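Local coordinates for fiber protein (Raptor siadenovirus a, PDB 5FJL) that forms the trimeric head domain of the adenovirus fibre, which probably attaches the virion to a host-cell receptor, at residues A[112-126]-A[156-170]. Numbering follows the deposited sequence.
Sequences TAPSTALCIFITTDH and ETIQYMHIVTVHPFL
I120 and H162 form a hydrogen-bonded pair between antiparallel strands 115-122 and 160-166 in the all-beta fibre head. I120 N gives to H162 O and H162 N to I120 O, both at 2.8 Å. The ladder has two classic beta bulges. V164 and T165 both face L118. Q159 and Y160 both face I122, whose O accepts from both their N atoms.

The apolar contacts split between two sheet faces. On one, F121 and M161 lie side by side in a Met-aromatic contact, with SD obliquely placed 4.4 Å from the F121 ring centroid. With chi1 at 178° and chi2 also extended, the M161 chain runs out straight as far as SD, and both CG and SD come to 3.5 Å from F121 CE2. R150 makes a cation-pi contact with F121. On the other face, I120 CD1 reaches V164 CG2 at 3.6 Å.

Polar contacts close both ends. S115 OG donates to P168 O from above the carbonyl plane, and a water links S115 OG to L170 N. Nearby, H167 ND1 bonds P114 O of a second subunit, so this end lies at the trimer interface. At the far end, Y128 OH hydrogen-bonds E156 OE2. T123 OG1 (2.7 Å) and H126 ND1 (3.0 Å) both donate to E156 OE1, from opposite faces of the carboxylate. That oxygen lies in the imidazole plane, while the carboxylate is turned 77° from it.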
# COMPACT_ATOMS: atom_id res chain seq x y z
N THR A 112 2.43 -2.24 -14.82
CA THR A 112 1.51 -1.89 -13.71
C THR A 112 1.99 -0.66 -12.97
O THR A 112 3.13 -0.22 -13.07
CB THR A 112 1.41 -3.06 -12.69
OG1 THR A 112 2.60 -3.15 -11.90
CG2 THR A 112 1.11 -4.38 -13.39
N ALA A 113 1.07 -0.11 -12.16
CA ALA A 113 1.42 0.83 -11.11
C ALA A 113 2.07 0.06 -9.95
O ALA A 113 2.02 -1.19 -9.92
CB ALA A 113 0.14 1.51 -10.65
N PRO A 114 2.70 0.73 -9.00
CA PRO A 114 3.31 0.04 -7.88
C PRO A 114 2.29 -0.44 -6.87
O PRO A 114 1.29 0.26 -6.66
CB PRO A 114 4.21 1.08 -7.22
CG PRO A 114 3.46 2.30 -7.43
CD PRO A 114 2.94 2.19 -8.86
N SER A 115 2.57 -1.56 -6.25
CA SER A 115 1.75 -2.09 -5.13
C SER A 115 2.63 -2.45 -3.96
O SER A 115 3.80 -2.78 -4.10
CB SER A 115 0.94 -3.34 -5.52
OG SER A 115 -0.14 -2.94 -6.31
N THR A 116 2.06 -2.34 -2.77
CA THR A 116 2.76 -2.62 -1.55
C THR A 116 2.79 -4.12 -1.28
O THR A 116 1.76 -4.81 -1.41
CB THR A 116 2.08 -1.96 -0.34
OG1 THR A 116 1.85 -0.57 -0.66
CG2 THR A 116 2.92 -2.06 0.89
N ALA A 117 3.96 -4.61 -0.85
CA ALA A 117 4.14 -6.01 -0.48
C ALA A 117 4.81 -6.14 0.84
O ALA A 117 5.59 -5.29 1.21
CB ALA A 117 5.00 -6.73 -1.49
N LEU A 118 4.51 -7.23 1.55
CA LEU A 118 5.30 -7.68 2.69
C LEU A 118 6.28 -8.73 2.18
O LEU A 118 5.84 -9.77 1.66
CB LEU A 118 4.40 -8.32 3.76
CG LEU A 118 5.20 -9.01 4.88
CD1 LEU A 118 6.08 -8.01 5.60
CD2 LEU A 118 4.27 -9.72 5.82
N CYS A 119 7.56 -8.45 2.28
CA CYS A 119 8.63 -9.34 1.81
C CYS A 119 9.54 -9.71 2.93
O CYS A 119 9.75 -8.96 3.90
CB CYS A 119 9.46 -8.68 0.73
SG CYS A 119 8.46 -8.37 -0.76
N ILE A 120 10.15 -10.89 2.79
CA ILE A 120 11.18 -11.37 3.70
C ILE A 120 12.43 -11.60 2.87
O ILE A 120 12.39 -12.32 1.88
CB ILE A 120 10.77 -12.66 4.43
CG1 ILE A 120 9.52 -12.42 5.31
CG2 ILE A 120 11.91 -13.19 5.27
CD1 ILE A 120 8.84 -13.70 5.72
N PHE A 121 13.51 -10.94 3.24
CA PHE A 121 14.81 -11.10 2.59
C PHE A 121 15.71 -11.91 3.49
O PHE A 121 15.91 -11.56 4.64
CB PHE A 121 15.48 -9.74 2.27
CG PHE A 121 14.68 -8.91 1.29
CD1 PHE A 121 13.71 -8.02 1.74
CD2 PHE A 121 14.89 -9.01 -0.08
CE1 PHE A 121 12.96 -7.28 0.85
CE2 PHE A 121 14.14 -8.25 -0.96
CZ PHE A 121 13.16 -7.41 -0.49
N ILE A 122 16.21 -13.02 2.95
CA ILE A 122 17.15 -13.89 3.65
C ILE A 122 18.53 -13.65 3.09
O ILE A 122 18.76 -13.79 1.89
CB ILE A 122 16.78 -15.38 3.46
CG1 ILE A 122 15.32 -15.65 3.79
CG2 ILE A 122 17.75 -16.26 4.22
CD1 ILE A 122 14.94 -15.41 5.20
N THR A 123 19.47 -13.25 3.97
CA THR A 123 20.87 -13.17 3.63
C THR A 123 21.60 -14.27 4.43
O THR A 123 20.99 -14.95 5.25
CB THR A 123 21.46 -11.79 3.93
OG1 THR A 123 21.47 -11.59 5.33
CG2 THR A 123 20.65 -10.67 3.23
N THR A 124 22.90 -14.43 4.20
CA THR A 124 23.63 -15.42 4.99
C THR A 124 23.49 -15.16 6.48
O THR A 124 23.28 -16.10 7.28
CB THR A 124 25.12 -15.42 4.59
OG1 THR A 124 25.24 -15.78 3.22
CG2 THR A 124 25.90 -16.39 5.46
N ASP A 125 23.57 -13.89 6.90
CA ASP A 125 23.57 -13.56 8.31
C ASP A 125 22.28 -13.09 8.88
O ASP A 125 22.14 -13.04 10.11
CB ASP A 125 24.63 -12.49 8.59
CG ASP A 125 26.06 -13.02 8.43
OD1 ASP A 125 26.32 -14.24 8.35
OD2 ASP A 125 26.98 -12.15 8.45
N HIS A 126 21.31 -12.65 8.05
CA HIS A 126 20.14 -11.94 8.58
C HIS A 126 18.84 -12.33 7.89
O HIS A 126 18.83 -12.91 6.81
CB HIS A 126 20.32 -10.39 8.46
CG HIS A 126 21.44 -9.87 9.27
ND1 HIS A 126 22.64 -9.47 8.73
CD2 HIS A 126 21.57 -9.75 10.61
CE1 HIS A 126 23.45 -9.09 9.71
NE2 HIS A 126 22.81 -9.23 10.85
N GLU A 156 24.97 -6.71 1.65
CA GLU A 156 24.77 -8.16 1.82
C GLU A 156 24.17 -8.71 0.56
O GLU A 156 23.57 -7.99 -0.21
CB GLU A 156 23.83 -8.48 2.97
CG GLU A 156 24.33 -8.05 4.33
CD GLU A 156 23.29 -8.24 5.39
OE1 GLU A 156 23.04 -9.40 5.79
OE2 GLU A 156 22.72 -7.24 5.87
N THR A 157 24.37 -10.00 0.33
CA THR A 157 23.85 -10.72 -0.83
C THR A 157 22.50 -11.36 -0.49
O THR A 157 22.33 -11.98 0.56
CB THR A 157 24.84 -11.82 -1.24
OG1 THR A 157 26.07 -11.17 -1.61
CG2 THR A 157 24.37 -12.66 -2.38
N ILE A 158 21.55 -11.17 -1.40
CA ILE A 158 20.26 -11.84 -1.28
C ILE A 158 20.44 -13.33 -1.56
O ILE A 158 20.93 -13.70 -2.62
CB ILE A 158 19.24 -11.26 -2.26
CG1 ILE A 158 18.98 -9.77 -1.99
CG2 ILE A 158 17.94 -12.05 -2.24
CD1 ILE A 158 18.23 -9.10 -3.13
N GLN A 159 20.03 -14.16 -0.59
CA GLN A 159 19.85 -15.58 -0.83
C GLN A 159 18.44 -15.84 -1.35
O GLN A 159 18.27 -16.48 -2.39
CB GLN A 159 20.17 -16.38 0.43
CG GLN A 159 21.56 -16.12 1.00
CD GLN A 159 22.70 -16.54 0.09
OE1 GLN A 159 22.59 -17.49 -0.66
NE2 GLN A 159 23.80 -15.79 0.14
N TYR A 160 17.43 -15.32 -0.64
CA TYR A 160 16.05 -15.43 -1.06
C TYR A 160 15.29 -14.15 -0.79
O TYR A 160 15.59 -13.47 0.18
CB TYR A 160 15.31 -16.60 -0.36
CG TYR A 160 15.95 -17.92 -0.68
CD1 TYR A 160 15.59 -18.61 -1.83
CD2 TYR A 160 16.94 -18.42 0.12
CE1 TYR A 160 16.22 -19.80 -2.16
CE2 TYR A 160 17.58 -19.60 -0.19
CZ TYR A 160 17.21 -20.28 -1.33
OH TYR A 160 17.86 -21.48 -1.69
N MET A 161 14.30 -13.91 -1.65
CA MET A 161 13.22 -12.95 -1.31
C MET A 161 11.93 -13.70 -1.33
O MET A 161 11.57 -14.23 -2.38
CB MET A 161 13.16 -11.79 -2.30
CG MET A 161 12.04 -10.80 -2.01
SD MET A 161 11.81 -9.48 -3.24
CE MET A 161 11.02 -10.38 -4.53
N HIS A 162 11.21 -13.66 -0.22
CA HIS A 162 9.89 -14.26 -0.15
C HIS A 162 8.83 -13.16 -0.17
O HIS A 162 8.86 -12.31 0.71
CB HIS A 162 9.72 -15.09 1.12
CG HIS A 162 10.76 -16.16 1.30
ND1 HIS A 162 10.82 -17.26 0.47
CD2 HIS A 162 11.76 -16.30 2.20
CE1 HIS A 162 11.81 -18.04 0.88
NE2 HIS A 162 12.40 -17.49 1.91
N ILE A 163 7.94 -13.19 -1.13
CA ILE A 163 6.75 -12.31 -1.11
C ILE A 163 5.68 -13.01 -0.29
O ILE A 163 5.17 -14.06 -0.71
CB ILE A 163 6.23 -11.98 -2.52
CG1 ILE A 163 7.34 -11.41 -3.42
CG2 ILE A 163 4.99 -11.10 -2.43
CD1 ILE A 163 6.89 -11.05 -4.80
N VAL A 164 5.34 -12.46 0.85
CA VAL A 164 4.35 -13.03 1.74
C VAL A 164 2.94 -12.65 1.30
O VAL A 164 2.06 -13.50 1.15
CB VAL A 164 4.59 -12.59 3.18
CG1 VAL A 164 3.47 -13.13 4.09
CG2 VAL A 164 5.96 -13.04 3.66
N THR A 165 2.74 -11.37 1.05
CA THR A 165 1.45 -10.91 0.51
C THR A 165 1.70 -9.57 -0.21
O THR A 165 2.67 -8.88 0.06
CB THR A 165 0.38 -10.90 1.62
OG1 THR A 165 -0.95 -10.98 1.04
CG2 THR A 165 0.61 -9.73 2.46
N VAL A 166 0.87 -9.32 -1.22
CA VAL A 166 1.00 -8.10 -2.04
C VAL A 166 -0.39 -7.63 -2.46
O VAL A 166 -1.28 -8.41 -2.77
CB VAL A 166 1.98 -8.30 -3.23
CG1 VAL A 166 1.57 -9.46 -4.10
CG2 VAL A 166 2.15 -7.04 -4.05
N HIS A 167 -0.58 -6.33 -2.43
CA HIS A 167 -1.84 -5.75 -2.90
C HIS A 167 -1.95 -5.98 -4.42
O HIS A 167 -0.93 -5.94 -5.12
CB HIS A 167 -1.89 -4.25 -2.58
CG HIS A 167 -3.23 -3.61 -2.85
ND1 HIS A 167 -4.31 -3.77 -2.01
CD2 HIS A 167 -3.67 -2.89 -3.89
CE1 HIS A 167 -5.35 -3.16 -2.51
NE2 HIS A 167 -4.99 -2.60 -3.65
N PRO A 168 -3.16 -6.19 -4.95
CA PRO A 168 -3.25 -6.44 -6.38
C PRO A 168 -2.63 -5.33 -7.22
O PRO A 168 -2.58 -4.16 -6.83
CB PRO A 168 -4.77 -6.53 -6.60
CG PRO A 168 -5.29 -7.07 -5.31
CD PRO A 168 -4.45 -6.35 -4.27
N PHE A 169 -2.20 -5.69 -8.43
CA PHE A 169 -1.56 -4.75 -9.32
C PHE A 169 -2.56 -4.07 -10.25
O PHE A 169 -3.32 -4.78 -10.92
CB PHE A 169 -0.47 -5.43 -10.14
CG PHE A 169 0.67 -5.95 -9.35
CD1 PHE A 169 1.72 -5.12 -9.01
CD2 PHE A 169 0.67 -7.24 -8.85
CE1 PHE A 169 2.79 -5.57 -8.27
CE2 PHE A 169 1.72 -7.72 -8.06
CZ PHE A 169 2.80 -6.86 -7.77
N LEU A 170 -2.56 -2.75 -10.31
CA LEU A 170 -3.47 -1.99 -11.15
C LEU A 170 -2.73 -1.50 -12.39
O LEU A 170 -1.56 -1.07 -12.32
CB LEU A 170 -4.06 -0.80 -10.39
CG LEU A 170 -5.29 -1.04 -9.53
CD1 LEU A 170 -5.20 -2.22 -8.60
CD2 LEU A 170 -5.64 0.25 -8.77
O HOH W 1 -0.48 -1.59 -8.70
O HOH W 2 24.05 -13.41 1.86
O HOH W 3 24.83 -11.62 5.30